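PDB 5ZVV: AimR transcriptional regulator from Bacillus phage phi3T, which activates transcription of the phage aimX locus as a homodimer and, on binding the arbitrium peptide, becomes an inactive monomer, which leads to lysogeny. Local coordinates for residues 272-275 with 280-283; 284-289 with 295-300; 299-302 with 308-311; 312-317 with 328-333. All coordinates share one frame; numbering follows the deposited sequence.

Overall arrangement
The four contacts come in order along the chain inside the AimR family region, which belongs to the TPR clan, contact 3 beginning on the segment where contact 2 ends. Contact 1 ties the end of helix 260-277 to the loop after it. Contact 2 lays the rest of that loop on helix 291-304. Contact 3 joins helix 291-304 to helix 307-318, and contact 4 joins helix 307-318 to helix 324-338. Contacts 2 and 3 share Phe299 and Tyr300. Their centres are about 9 Å apart, as are those of contacts 3 and 4. The centres of contacts 1 and 4 lie about 18 Å apart, yet Phe272 reaches Phe329 and Tyr333. Successive helices thus pack side by side, consistent with the helical repeats of the TPR clan.

Contact 1: residues 272-275 with 280-283; sequences FLSN and ENQW
Asn275 and Asn281 meet through their side-chain amides, which are turned 62° apart. Asn281 ND2 donates to Asn275 OD1 at 2.8 Å. The acceptor lies almost in the amide plane of Asn281. On the Asn275 side the donor sits well above the carbonyl plane, 54° out of it, and the N-H points at OD1 with an angle of only 137°. The bond is short but bent. The other end of the Asn281 amide faces its own loop. OD1 accepts from Trp283 N at 2.9 Å, which makes an Asx turn. The CG of Asn281 is anti to its backbone N, and this sends the amide across to the helix. Ser274 stands beside it. Its OG lies 3.0 Å from Asn281 CG, but its main hydrogen bond goes back to Leu270 O in the same helix, with a weak one to Cys271 O. The same OG comes to the edge of the Trp283 ring, 4.0 Å from CE3, while Gln282 CB covers one face of that ring. Asn275 ND2 bonds weakly to Leu296 O of the next helix. Both ends of the Asn281 amide are therefore used, one to shape the turn and one to fasten it to helix 260-277, which fixes the amide's rotation.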
loop_
_atom_site.group_PDB
_atom_site.type_symbol
_atom_site.label_atom_id
_atom_site.label_comp_id
_atom_site.label_asym_id
_atom_site.label_seq_id
_atom_site.Cartn_x
_atom_site.Cartn_y
_atom_site.Cartn_z
ATOM N N PHE A 272 -0.273 -5.113 30.175
ATOM C CA PHE A 272 -1.265 -4.240 29.561
ATOM C C PHE A 272 -2.675 -4.667 29.942
ATOM O O PHE A 272 -3.522 -3.830 30.268
ATOM C CB PHE A 272 -1.106 -4.237 28.041
ATOM C CG PHE A 272 -2.017 -3.264 27.348
ATOM C CD1 PHE A 272 -1.754 -1.904 27.388
ATOM C CD2 PHE A 272 -3.139 -3.705 26.664
ATOM C CE1 PHE A 272 -2.591 -1.001 26.752
ATOM C CE2 PHE A 272 -3.980 -2.808 26.024
ATOM C CZ PHE A 272 -3.704 -1.454 26.070
ATOM N N LEU A 273 -2.946 -5.974 29.903
ATOM C CA LEU A 273 -4.275 -6.466 30.254
ATOM C C LEU A 273 -4.659 -6.065 31.676
ATOM O O LEU A 273 -5.725 -5.474 31.903
ATOM C CB LEU A 273 -4.322 -7.984 30.099
ATOM C CG LEU A 273 -5.673 -8.632 30.388
ATOM C CD1 LEU A 273 -6.701 -8.244 29.330
ATOM C CD2 LEU A 273 -5.530 -10.145 30.491
ATOM N N SER A 274 -3.798 -6.381 32.650
ATOM C CA SER A 274 -4.138 -6.117 34.044
ATOM C C SER A 274 -4.178 -4.623 34.338
ATOM O O SER A 274 -4.951 -4.187 35.198
ATOM C CB SER A 274 -3.153 -6.827 34.974
ATOM O OG SER A 274 -1.829 -6.354 34.790
ATOM N N ASN A 275 -3.358 -3.829 33.644
ATOM C CA ASN A 275 -3.487 -2.377 33.744
ATOM C C ASN A 275 -4.836 -1.909 33.216
ATOM O O ASN A 275 -5.479 -1.038 33.815
ATOM C CB ASN A 275 -2.358 -1.692 32.978
ATOM C CG ASN A 275 -1.037 -1.757 33.707
ATOM O OD1 ASN A 275 -0.990 -1.996 34.914
ATOM N ND2 ASN A 275 0.047 -1.536 32.976
ATOM N N GLU A 280 -4.606 -7.374 39.555
ATOM C CA GLU A 280 -3.292 -7.579 40.151
ATOM C C GLU A 280 -2.246 -7.796 39.062
ATOM O O GLU A 280 -2.337 -8.745 38.278
ATOM C CB GLU A 280 -3.335 -8.768 41.109
ATOM C CG GLU A 280 -2.031 -9.036 41.838
ATOM C CD GLU A 280 -2.178 -10.089 42.920
ATOM O OE1 GLU A 280 -3.163 -10.024 43.688
ATOM O OE2 GLU A 280 -1.312 -10.987 42.998
ATOM N N ASN A 281 -1.257 -6.908 39.013
ATOM C CA ASN A 281 -0.254 -6.883 37.954
ATOM C C ASN A 281 1.051 -7.451 38.497
ATOM O O ASN A 281 1.734 -6.802 39.296
ATOM C CB ASN A 281 -0.057 -5.459 37.436
ATOM C CG ASN A 281 0.712 -5.410 36.128
ATOM O OD1 ASN A 281 1.442 -6.339 35.780
ATOM N ND2 ASN A 281 0.546 -4.319 35.390
ATOM N N GLN A 282 1.399 -8.656 38.055
ATOM C CA GLN A 282 2.663 -9.283 38.406
ATOM C C GLN A 282 3.720 -9.131 37.324
ATOM O O GLN A 282 4.833 -9.634 37.495
ATOM C CB GLN A 282 2.458 -10.773 38.688
ATOM C CG GLN A 282 1.395 -11.087 39.715
ATOM C CD GLN A 282 1.139 -12.574 39.821
ATOM O OE1 GLN A 282 1.400 -13.327 38.882
ATOM N NE2 GLN A 282 0.637 -13.009 40.971
ATOM N N TRP A 283 3.405 -8.450 36.221
ATOM C CA TRP A 283 4.230 -8.502 35.020
ATOM C C TRP A 283 4.837 -7.154 34.656
ATOM O O TRP A 283 5.272 -6.963 33.517
ATOM C CB TRP A 283 3.407 -9.052 33.856
ATOM C CG TRP A 283 2.772 -10.366 34.180
ATOM C CD1 TRP A 283 3.337 -11.601 34.062
ATOM C CD2 TRP A 283 1.458 -10.573 34.703
ATOM N NE1 TRP A 283 2.454 -12.566 34.473
ATOM C CE2 TRP A 283 1.289 -11.960 34.870
ATOM C CE3 TRP A 283 0.404 -9.719 35.043
ATOM C CZ2 TRP A 283 0.108 -12.516 35.359
ATOM C CZ3 TRP A 283 -0.767 -10.271 35.527
ATOM C CH2 TRP A 283 -0.905 -11.655 35.682
#

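Contact 2: residues 284-289 with 295-300; sequences VNYNSD and QLRAFY
Val284 lays its CG2 methyl over one face of the Tyr300 ring. The methyl is 3.6 Å from the ring centroid and 16° off the normal, a CH-pi contact. Its other methyl, CG1, reaches Arg297 CG at 4.0 Å and also covers one face of the Tyr286 ring. Asn285 follows and turns the loop. Its OD1 accepts from Asn287 N at 3.0 Å, in the carbonyl plane, which makes an Asx turn. The backbone O of Asn285 lies near Arg297 CD. Tyr286 comes next and puts CD1 over one face of the Arg297 guanidinium, 3.7 Å from NE. Ring and guanidinium planes are 68° apart, so the two groups are not stacked flat. The tyrosine's OH carries on to Tyr300 CE2 at 3.5 Å. Arg297 reaches this place with its chain fully extended from CG to NE. Its NH2 bonds to Tyr301 OH, one helical turn on. At Ser288 the backbone O accepts from a water at 2.6 Å. That water also donates to Asn285 O and accepts from Arg297 NH1 at 3.1 Å. The water thus links two loop carbonyls to the guanidinium. The charged group is held by the water and Tyr301 while the Tyr286 ring covers part of one face. This pins a surface loop to helix 291-304 by apolar, aromatic and water-mediated contacts.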
loop_
_atom_site.group_PDB
_atom_site.type_symbol
_atom_site.label_atom_id
_atom_site.label_comp_id
_atom_site.label_asym_id
_atom_site.label_seq_id
_atom_site.Cartn_x
_atom_site.Cartn_y
_atom_site.Cartn_z
ATOM N N VAL A 284 4.877 -6.213 35.599
ATOM C CA VAL A 284 5.555 -4.946 35.358
ATOM C C VAL A 284 7.033 -5.218 35.113
ATOM O O VAL A 284 7.700 -5.880 35.915
ATOM C CB VAL A 284 5.357 -3.989 36.542
ATOM C CG1 VAL A 284 6.079 -2.672 36.288
ATOM C CG2 VAL A 284 3.876 -3.757 36.794
ATOM N N ASN A 285 7.547 -4.719 33.994
ATOM C CA ASN A 285 8.952 -4.899 33.643
ATOM C C ASN A 285 9.747 -3.733 34.217
ATOM O O ASN A 285 9.616 -2.595 33.754
ATOM C CB ASN A 285 9.121 -4.990 32.129
ATOM C CG ASN A 285 10.484 -5.527 31.719
ATOM O OD1 ASN A 285 11.498 -5.257 32.363
ATOM N ND2 ASN A 285 10.510 -6.290 30.633
ATOM N N TYR A 286 10.566 -4.016 35.230
ATOM C CA TYR A 286 11.409 -3.014 35.869
ATOM C C TYR A 286 12.831 -2.998 35.321
ATOM O O TYR A 286 13.624 -2.142 35.720
ATOM C CB TYR A 286 11.451 -3.253 37.382
ATOM C CG TYR A 286 10.118 -3.072 38.079
ATOM C CD1 TYR A 286 9.688 -1.813 38.475
ATOM C CD2 TYR A 286 9.293 -4.160 38.348
ATOM C CE1 TYR A 286 8.473 -1.637 39.117
ATOM C CE2 TYR A 286 8.073 -3.996 38.992
ATOM C CZ TYR A 286 7.669 -2.730 39.374
ATOM O OH TYR A 286 6.461 -2.548 40.012
ATOM N N ASN A 287 13.169 -3.916 34.416
ATOM C CA ASN A 287 14.537 -4.050 33.929
ATOM C C ASN A 287 14.597 -3.874 32.422
ATOM O O ASN A 287 15.135 -4.727 31.711
ATOM C CB ASN A 287 15.102 -5.411 34.328
ATOM C CG ASN A 287 14.975 -5.668 35.809
ATOM O OD1 ASN A 287 13.871 -5.860 36.319
ATOM N ND2 ASN A 287 16.100 -5.664 36.513
ATOM N N SER A 288 14.057 -2.767 31.927
ATOM C CA SER A 288 13.964 -2.562 30.492
ATOM C C SER A 288 13.871 -1.071 30.212
ATOM O O SER A 288 13.277 -0.317 30.988
ATOM C CB SER A 288 12.749 -3.295 29.907
ATOM O OG SER A 288 12.649 -3.107 28.506
ATOM N N ASP A 289 14.482 -0.653 29.103
ATOM C CA ASP A 289 14.218 0.662 28.534
ATOM C C ASP A 289 13.576 0.542 27.157
ATOM O O ASP A 289 13.560 1.512 26.393
ATOM C CB ASP A 289 15.488 1.518 28.480
ATOM C CG ASP A 289 16.600 0.886 27.670
ATOM O OD1 ASP A 289 16.461 -0.277 27.243
ATOM O OD2 ASP A 289 17.629 1.566 27.463
ATOM N N GLN A 295 6.357 2.117 28.544
ATOM C CA GLN A 295 4.983 2.608 28.488
ATOM C C GLN A 295 4.080 1.832 29.434
ATOM O O GLN A 295 3.252 2.422 30.137
ATOM C CB GLN A 295 4.439 2.510 27.064
ATOM C CG GLN A 295 4.949 3.560 26.101
ATOM C CD GLN A 295 4.173 3.548 24.804
ATOM O OE1 GLN A 295 3.318 2.686 24.590
ATOM N NE2 GLN A 295 4.458 4.507 23.930
ATOM N N LEU A 296 4.220 0.504 29.456
ATOM C CA LEU A 296 3.397 -0.318 30.337
ATOM C C LEU A 296 3.702 -0.033 31.801
ATOM O O LEU A 296 2.791 -0.002 32.639
ATOM C CB LEU A 296 3.613 -1.794 30.015
ATOM C CG LEU A 296 3.060 -2.184 28.644
ATOM C CD1 LEU A 296 3.349 -3.638 28.316
ATOM C CD2 LEU A 296 1.570 -1.909 28.607
ATOM N N ARG A 297 4.980 0.185 32.127
ATOM C CA ARG A 297 5.349 0.521 33.499
ATOM C C ARG A 297 4.765 1.869 33.910
ATOM O O ARG A 297 4.287 2.027 35.042
ATOM C CB ARG A 297 6.872 0.521 33.637
ATOM C CG ARG A 297 7.391 0.873 35.018
ATOM C CD ARG A 297 8.909 0.818 35.050
ATOM N NE ARG A 297 9.438 1.220 36.348
ATOM C CZ ARG A 297 10.733 1.331 36.627
ATOM N NH1 ARG A 297 11.642 1.072 35.695
ATOM N NH2 ARG A 297 11.117 1.704 37.839
ATOM N N ALA A 298 4.791 2.850 33.006
ATOM C CA ALA A 298 4.173 4.138 33.304
ATOM C C ALA A 298 2.664 3.996 33.463
ATOM O O ALA A 298 2.057 4.656 34.313
ATOM C CB ALA A 298 4.511 5.150 32.208
ATOM N N PHE A 299 2.042 3.143 32.649
ATOM C CA PHE A 299 0.627 2.824 32.814
ATOM C C PHE A 299 0.349 2.305 34.222
ATOM O O PHE A 299 -0.552 2.794 34.917
ATOM C CB PHE A 299 0.226 1.794 31.753
ATOM C CG PHE A 299 -1.261 1.648 31.538
ATOM C CD1 PHE A 299 -2.175 2.390 32.270
ATOM C CD2 PHE A 299 -1.737 0.751 30.594
ATOM C CE1 PHE A 299 -3.539 2.239 32.063
ATOM C CE2 PHE A 299 -3.100 0.597 30.382
ATOM C CZ PHE A 299 -3.999 1.341 31.118
ATOM N N TYR A 300 1.133 1.314 34.661
ATOM C CA TYR A 300 0.981 0.762 36.004
ATOM C C TYR A 300 1.142 1.838 37.073
ATOM O O TYR A 300 0.352 1.905 38.024
ATOM C CB TYR A 300 1.996 -0.364 36.202
ATOM C CG TYR A 300 2.091 -0.903 37.610
ATOM C CD1 TYR A 300 1.121 -1.761 38.112
ATOM C CD2 TYR A 300 3.167 -0.575 38.427
ATOM C CE1 TYR A 300 1.210 -2.265 39.394
ATOM C CE2 TYR A 300 3.265 -1.074 39.710
ATOM C CZ TYR A 300 2.284 -1.920 40.188
ATOM O OH TYR A 300 2.377 -2.421 41.468
HETATM O O HOH W 1 11.709 -0.575 33.101
#

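Contact 3: residues 299-302 with 308-311; sequences FYYI and EEAT
Tyr301 leans against the start of helix 307-318 along much of its length. Its CB meets the methyl of Ala310 at 3.7 Å and lies 4.0 Å from Ala310 N. The ring then points back beside its own backbone N, with CG anti to the carbonyl carbon (chi1 -77°). Glu309 lies over one face of the ring. Its CB is 3.6 Å from Tyr301 CD2 and 3.7 Å from CE2. Its carboxylate carbon CD lies over the same face, and the carboxylate and ring planes are only 5° apart. At the tip, Tyr301 OH bonds to Arg297 NH2 in its own helix, which fixes that end of the ring. Ile302 approaches the same alanine from the next position. Its CG1 is 3.7 Å from Ala310 CB, so one methyl packs against two residues of the facing helix. The small side chain is consistent with the close approach of the backbones, with the CA atoms of Tyr301 and Ala310 5.5 Å apart. Ile302 also touches Tyr333 and Ile337 of helix 324-338. Close packing of two successive helices across a short turn, with a small residue at the point of closest approach, is characteristic of TPR-like helical hairpins, consistent with the clan of this family.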
loop_
_atom_site.group_PDB
_atom_site.type_symbol
_atom_site.label_atom_id
_atom_site.label_comp_id
_atom_site.label_asym_id
_atom_site.label_seq_id
_atom_site.Cartn_x
_atom_site.Cartn_y
_atom_site.Cartn_z
ATOM N N PHE A 299 2.042 3.143 32.649
ATOM C CA PHE A 299 0.627 2.824 32.814
ATOM C C PHE A 299 0.349 2.305 34.222
ATOM O O PHE A 299 -0.552 2.794 34.917
ATOM C CB PHE A 299 0.226 1.794 31.753
ATOM C CG PHE A 299 -1.261 1.648 31.538
ATOM C CD1 PHE A 299 -2.175 2.390 32.270
ATOM C CD2 PHE A 299 -1.737 0.751 30.594
ATOM C CE1 PHE A 299 -3.539 2.239 32.063
ATOM C CE2 PHE A 299 -3.100 0.597 30.382
ATOM C CZ PHE A 299 -3.999 1.341 31.118
ATOM N N TYR A 300 1.133 1.314 34.661
ATOM C CA TYR A 300 0.981 0.762 36.004
ATOM C C TYR A 300 1.142 1.838 37.073
ATOM O O TYR A 300 0.352 1.905 38.024
ATOM C CB TYR A 300 1.996 -0.364 36.202
ATOM C CG TYR A 300 2.091 -0.903 37.610
ATOM C CD1 TYR A 300 1.121 -1.761 38.112
ATOM C CD2 TYR A 300 3.167 -0.575 38.427
ATOM C CE1 TYR A 300 1.210 -2.265 39.394
ATOM C CE2 TYR A 300 3.265 -1.074 39.710
ATOM C CZ TYR A 300 2.284 -1.920 40.188
ATOM O OH TYR A 300 2.377 -2.421 41.468
ATOM N N TYR A 301 2.157 2.696 36.927
ATOM C CA TYR A 301 2.334 3.798 37.867
ATOM C C TYR A 301 1.111 4.709 37.893
ATOM O O TYR A 301 0.657 5.120 38.968
ATOM C CB TYR A 301 3.587 4.597 37.510
ATOM C CG TYR A 301 4.886 3.940 37.915
ATOM C CD1 TYR A 301 4.918 2.959 38.898
ATOM C CD2 TYR A 301 6.084 4.309 37.318
ATOM C CE1 TYR A 301 6.108 2.361 39.273
ATOM C CE2 TYR A 301 7.276 3.718 37.684
ATOM C CZ TYR A 301 7.286 2.746 38.662
ATOM O OH TYR A 301 8.479 2.159 39.027
ATOM N N ILE A 302 0.565 5.032 36.716
ATOM C CA ILE A 302 -0.625 5.878 36.638
ATOM C C ILE A 302 -1.773 5.246 37.410
ATOM O O ILE A 302 -2.486 5.920 38.166
ATOM C CB ILE A 302 -1.013 6.126 35.170
ATOM C CG1 ILE A 302 0.010 7.026 34.478
ATOM C CG2 ILE A 302 -2.410 6.725 35.080
ATOM C CD1 ILE A 302 -0.146 7.063 32.973
ATOM N N GLU A 308 4.338 11.046 39.480
ATOM C CA GLU A 308 5.649 11.632 39.212
ATOM C C GLU A 308 6.553 10.653 38.470
ATOM O O GLU A 308 7.241 11.034 37.514
ATOM C CB GLU A 308 6.303 12.086 40.517
ATOM C CG GLU A 308 5.824 13.442 41.018
ATOM C CD GLU A 308 6.552 13.898 42.273
ATOM O OE1 GLU A 308 7.178 13.054 42.952
ATOM O OE2 GLU A 308 6.498 15.107 42.580
ATOM N N GLU A 309 6.558 9.386 38.888
ATOM C CA GLU A 309 7.394 8.390 38.223
ATOM C C GLU A 309 6.900 8.107 36.807
ATOM O O GLU A 309 7.706 7.984 35.871
ATOM C CB GLU A 309 7.433 7.110 39.062
ATOM C CG GLU A 309 8.247 7.244 40.349
ATOM C CD GLU A 309 7.937 6.163 41.377
ATOM O OE1 GLU A 309 6.764 6.042 41.787
ATOM O OE2 GLU A 309 8.868 5.437 41.780
ATOM N N ALA A 310 5.580 8.009 36.628
ATOM C CA ALA A 310 5.016 7.817 35.296
ATOM C C ALA A 310 5.383 8.972 34.371
ATOM O O ALA A 310 5.824 8.760 33.236
ATOM C CB ALA A 310 3.497 7.663 35.388
ATOM N N THR A 311 5.208 10.206 34.849
ATOM C CA THR A 311 5.558 11.379 34.056
ATOM C C THR A 311 7.050 11.427 33.764
ATOM O O THR A 311 7.461 11.924 32.709
ATOM C CB THR A 311 5.105 12.651 34.780
ATOM O OG1 THR A 311 3.685 12.611 34.969
ATOM C CG2 THR A 311 5.462 13.895 33.978
#

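Contact 4: residues 312-317 with 328-333; sequences EILDEL and GFYYYY
Tyr330 has CG anti to its backbone N (chi1 172°), which swings the ring out to helix 307-318. Leu314 has CG anti to its carbonyl carbon, and from there its two methyls reach Tyr330 and Tyr333. These side chains meet in a buried contact between two antiparallel helices, as in the alpha-helical repeats of the TPR clan. The short axes run at 145° to each other and come within 11.3 Å, so long side chains must fill the space between them. Leu314 supplies most of this filling. Its CD2 packs on Tyr330 CD1 at 3.9 Å, and its CB lies close to CE1 of the same ring. The other methyl, CD1, reaches Tyr333 CB at 4.3 Å. One leucine therefore spans two tyrosines a turn apart on helix 324-338. Leu317 adds its CB, 4.0 Å from Tyr330 CE1. Beyond the pair, Leu317 also touches Gln295 of helix 291-304, and the Tyr333 ring meets Phe299 of that helix. The contact is thus part of a core shared by three helices. Its polar part is slight. The backbone O of Leu314 sits at the edge of the Tyr330 ring and in its plane, 3.4 Å from CE1. Tyr330 OH donates to this same Leu314 O in a weak hydrogen bond, also 3.4 Å long.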
loop_
_atom_site.group_PDB
_atom_site.type_symbol
_atom_site.label_atom_id
_atom_site.label_comp_id
_atom_site.label_asym_id
_atom_site.label_seq_id
_atom_site.Cartn_x
_atom_site.Cartn_y
_atom_site.Cartn_z
ATOM N N GLU A 312 7.877 10.910 34.672
ATOM C CA GLU A 312 9.305 10.804 34.391
ATOM C C GLU A 312 9.558 9.854 33.225
ATOM O O GLU A 312 10.306 10.177 32.290
ATOM C CB GLU A 312 10.044 10.341 35.646
ATOM C CG GLU A 312 11.548 10.509 35.592
ATOM C CD GLU A 312 12.182 10.427 36.966
ATOM O OE1 GLU A 312 11.531 9.892 37.892
ATOM O OE2 GLU A 312 13.325 10.908 37.124
ATOM N N ILE A 313 8.923 8.679 33.257
ATOM C CA ILE A 313 9.087 7.720 32.166
ATOM C C ILE A 313 8.602 8.314 30.847
ATOM O O ILE A 313 9.246 8.153 29.803
ATOM C CB ILE A 313 8.362 6.403 32.501
ATOM C CG1 ILE A 313 9.014 5.732 33.712
ATOM C CG2 ILE A 313 8.369 5.466 31.303
ATOM C CD1 ILE A 313 8.360 4.429 34.111
ATOM N N LEU A 314 7.468 9.020 30.871
ATOM C CA LEU A 314 6.937 9.601 29.639
ATOM C C LEU A 314 7.827 10.730 29.127
ATOM O O LEU A 314 7.991 10.897 27.911
ATOM C CB LEU A 314 5.507 10.093 29.866
ATOM C CG LEU A 314 4.477 9.014 30.226
ATOM C CD1 LEU A 314 3.106 9.620 30.469
ATOM C CD2 LEU A 314 4.399 7.946 29.144
ATOM N N ASP A 315 8.410 11.513 30.039
ATOM C CA ASP A 315 9.375 12.535 29.640
ATOM C C ASP A 315 10.585 11.908 28.966
ATOM O O ASP A 315 11.094 12.438 27.971
ATOM C CB ASP A 315 9.814 13.358 30.852
ATOM C CG ASP A 315 8.731 14.290 31.355
ATOM O OD1 ASP A 315 7.675 14.398 30.698
ATOM O OD2 ASP A 315 8.937 14.911 32.419
ATOM N N GLU A 316 11.069 10.783 29.502
ATOM C CA GLU A 316 12.145 10.063 28.827
ATOM C C GLU A 316 11.695 9.544 27.468
ATOM O O GLU A 316 12.489 9.506 26.522
ATOM C CB GLU A 316 12.641 8.911 29.705
ATOM C CG GLU A 316 14.047 8.412 29.370
ATOM C CD GLU A 316 14.086 7.464 28.182
ATOM O OE1 GLU A 316 13.057 6.816 27.897
ATOM O OE2 GLU A 316 15.150 7.368 27.532
ATOM N N LEU A 317 10.424 9.150 27.349
ATOM C CA LEU A 317 9.931 8.602 26.089
ATOM C C LEU A 317 9.787 9.672 25.014
ATOM O O LEU A 317 9.913 9.367 23.824
ATOM C CB LEU A 317 8.593 7.895 26.311
ATOM C CG LEU A 317 8.667 6.542 27.020
ATOM C CD1 LEU A 317 7.281 6.033 27.379
ATOM C CD2 LEU A 317 9.404 5.536 26.148
ATOM N N GLY A 328 0.216 6.758 19.804
ATOM C CA GLY A 328 -1.176 6.649 20.211
ATOM C C GLY A 328 -1.308 6.207 21.654
ATOM O O GLY A 328 -2.026 6.828 22.451
ATOM N N PHE A 329 -0.594 5.138 22.021
ATOM C CA PHE A 329 -0.570 4.746 23.431
ATOM C C PHE A 329 -0.006 5.860 24.309
ATOM O O PHE A 329 -0.558 6.163 25.376
ATOM C CB PHE A 329 0.237 3.462 23.613
ATOM C CG PHE A 329 -0.433 2.243 23.056
ATOM C CD1 PHE A 329 -1.444 1.612 23.763
ATOM C CD2 PHE A 329 -0.056 1.727 21.828
ATOM C CE1 PHE A 329 -2.066 0.490 23.254
ATOM C CE2 PHE A 329 -0.678 0.604 21.312
ATOM C CZ PHE A 329 -1.683 -0.016 22.026
ATOM N N TYR A 330 1.080 6.492 23.858
ATOM C CA TYR A 330 1.766 7.513 24.647
ATOM C C TYR A 330 0.825 8.653 25.015
ATOM O O TYR A 330 0.705 9.024 26.190
ATOM C CB TYR A 330 2.976 8.031 23.864
ATOM C CG TYR A 330 3.678 9.232 24.465
ATOM C CD1 TYR A 330 4.663 9.077 25.432
ATOM C CD2 TYR A 330 3.374 10.519 24.042
ATOM C CE1 TYR A 330 5.312 10.172 25.974
ATOM C CE2 TYR A 330 4.016 11.621 24.578
ATOM C CZ TYR A 330 4.983 11.443 25.543
ATOM O OH TYR A 330 5.622 12.541 26.075
ATOM N N TYR A 331 0.141 9.220 24.019
ATOM C CA TYR A 331 -0.801 10.289 24.311
ATOM C C TYR A 331 -2.041 9.785 25.039
ATOM O O TYR A 331 -2.702 10.577 25.721
ATOM C CB TYR A 331 -1.212 10.999 23.021
ATOM C CG TYR A 331 -0.077 11.719 22.327
ATOM C CD1 TYR A 331 0.253 13.026 22.667
ATOM C CD2 TYR A 331 0.664 11.092 21.337
ATOM C CE1 TYR A 331 1.289 13.687 22.037
ATOM C CE2 TYR A 331 1.705 11.745 20.700
ATOM C CZ TYR A 331 2.012 13.041 21.054
ATOM O OH TYR A 331 3.044 13.699 20.424
ATOM N N TYR A 332 -2.367 8.492 24.932
ATOM C CA TYR A 332 -3.425 7.954 25.782
ATOM C C TYR A 332 -3.035 8.031 27.256
ATOM O O TYR A 332 -3.838 8.441 28.103
ATOM C CB TYR A 332 -3.759 6.515 25.386
ATOM C CG TYR A 332 -4.739 5.848 26.326
ATOM C CD1 TYR A 332 -6.054 6.288 26.415
ATOM C CD2 TYR A 332 -4.351 4.783 27.129
ATOM C CE1 TYR A 332 -6.953 5.688 27.275
ATOM C CE2 TYR A 332 -5.247 4.175 27.992
ATOM C CZ TYR A 332 -6.545 4.632 28.060
ATOM O OH TYR A 332 -7.439 4.031 28.915
ATOM N N TYR A 333 -1.796 7.652 27.582
ATOM C CA TYR A 333 -1.345 7.723 28.972
ATOM C C TYR A 333 -1.205 9.168 29.439
ATOM O O TYR A 333 -1.586 9.504 30.572
ATOM C CB TYR A 333 -0.022 6.977 29.129
ATOM C CG TYR A 333 -0.090 5.541 28.665
ATOM C CD1 TYR A 333 -1.152 4.724 29.029
ATOM C CD2 TYR A 333 0.898 5.008 27.849
ATOM C CE1 TYR A 333 -1.221 3.413 28.602
ATOM C CE2 TYR A 333 0.838 3.698 27.418
ATOM C CZ TYR A 333 -0.226 2.906 27.798
ATOM O OH TYR A 333 -0.287 1.604 27.369
#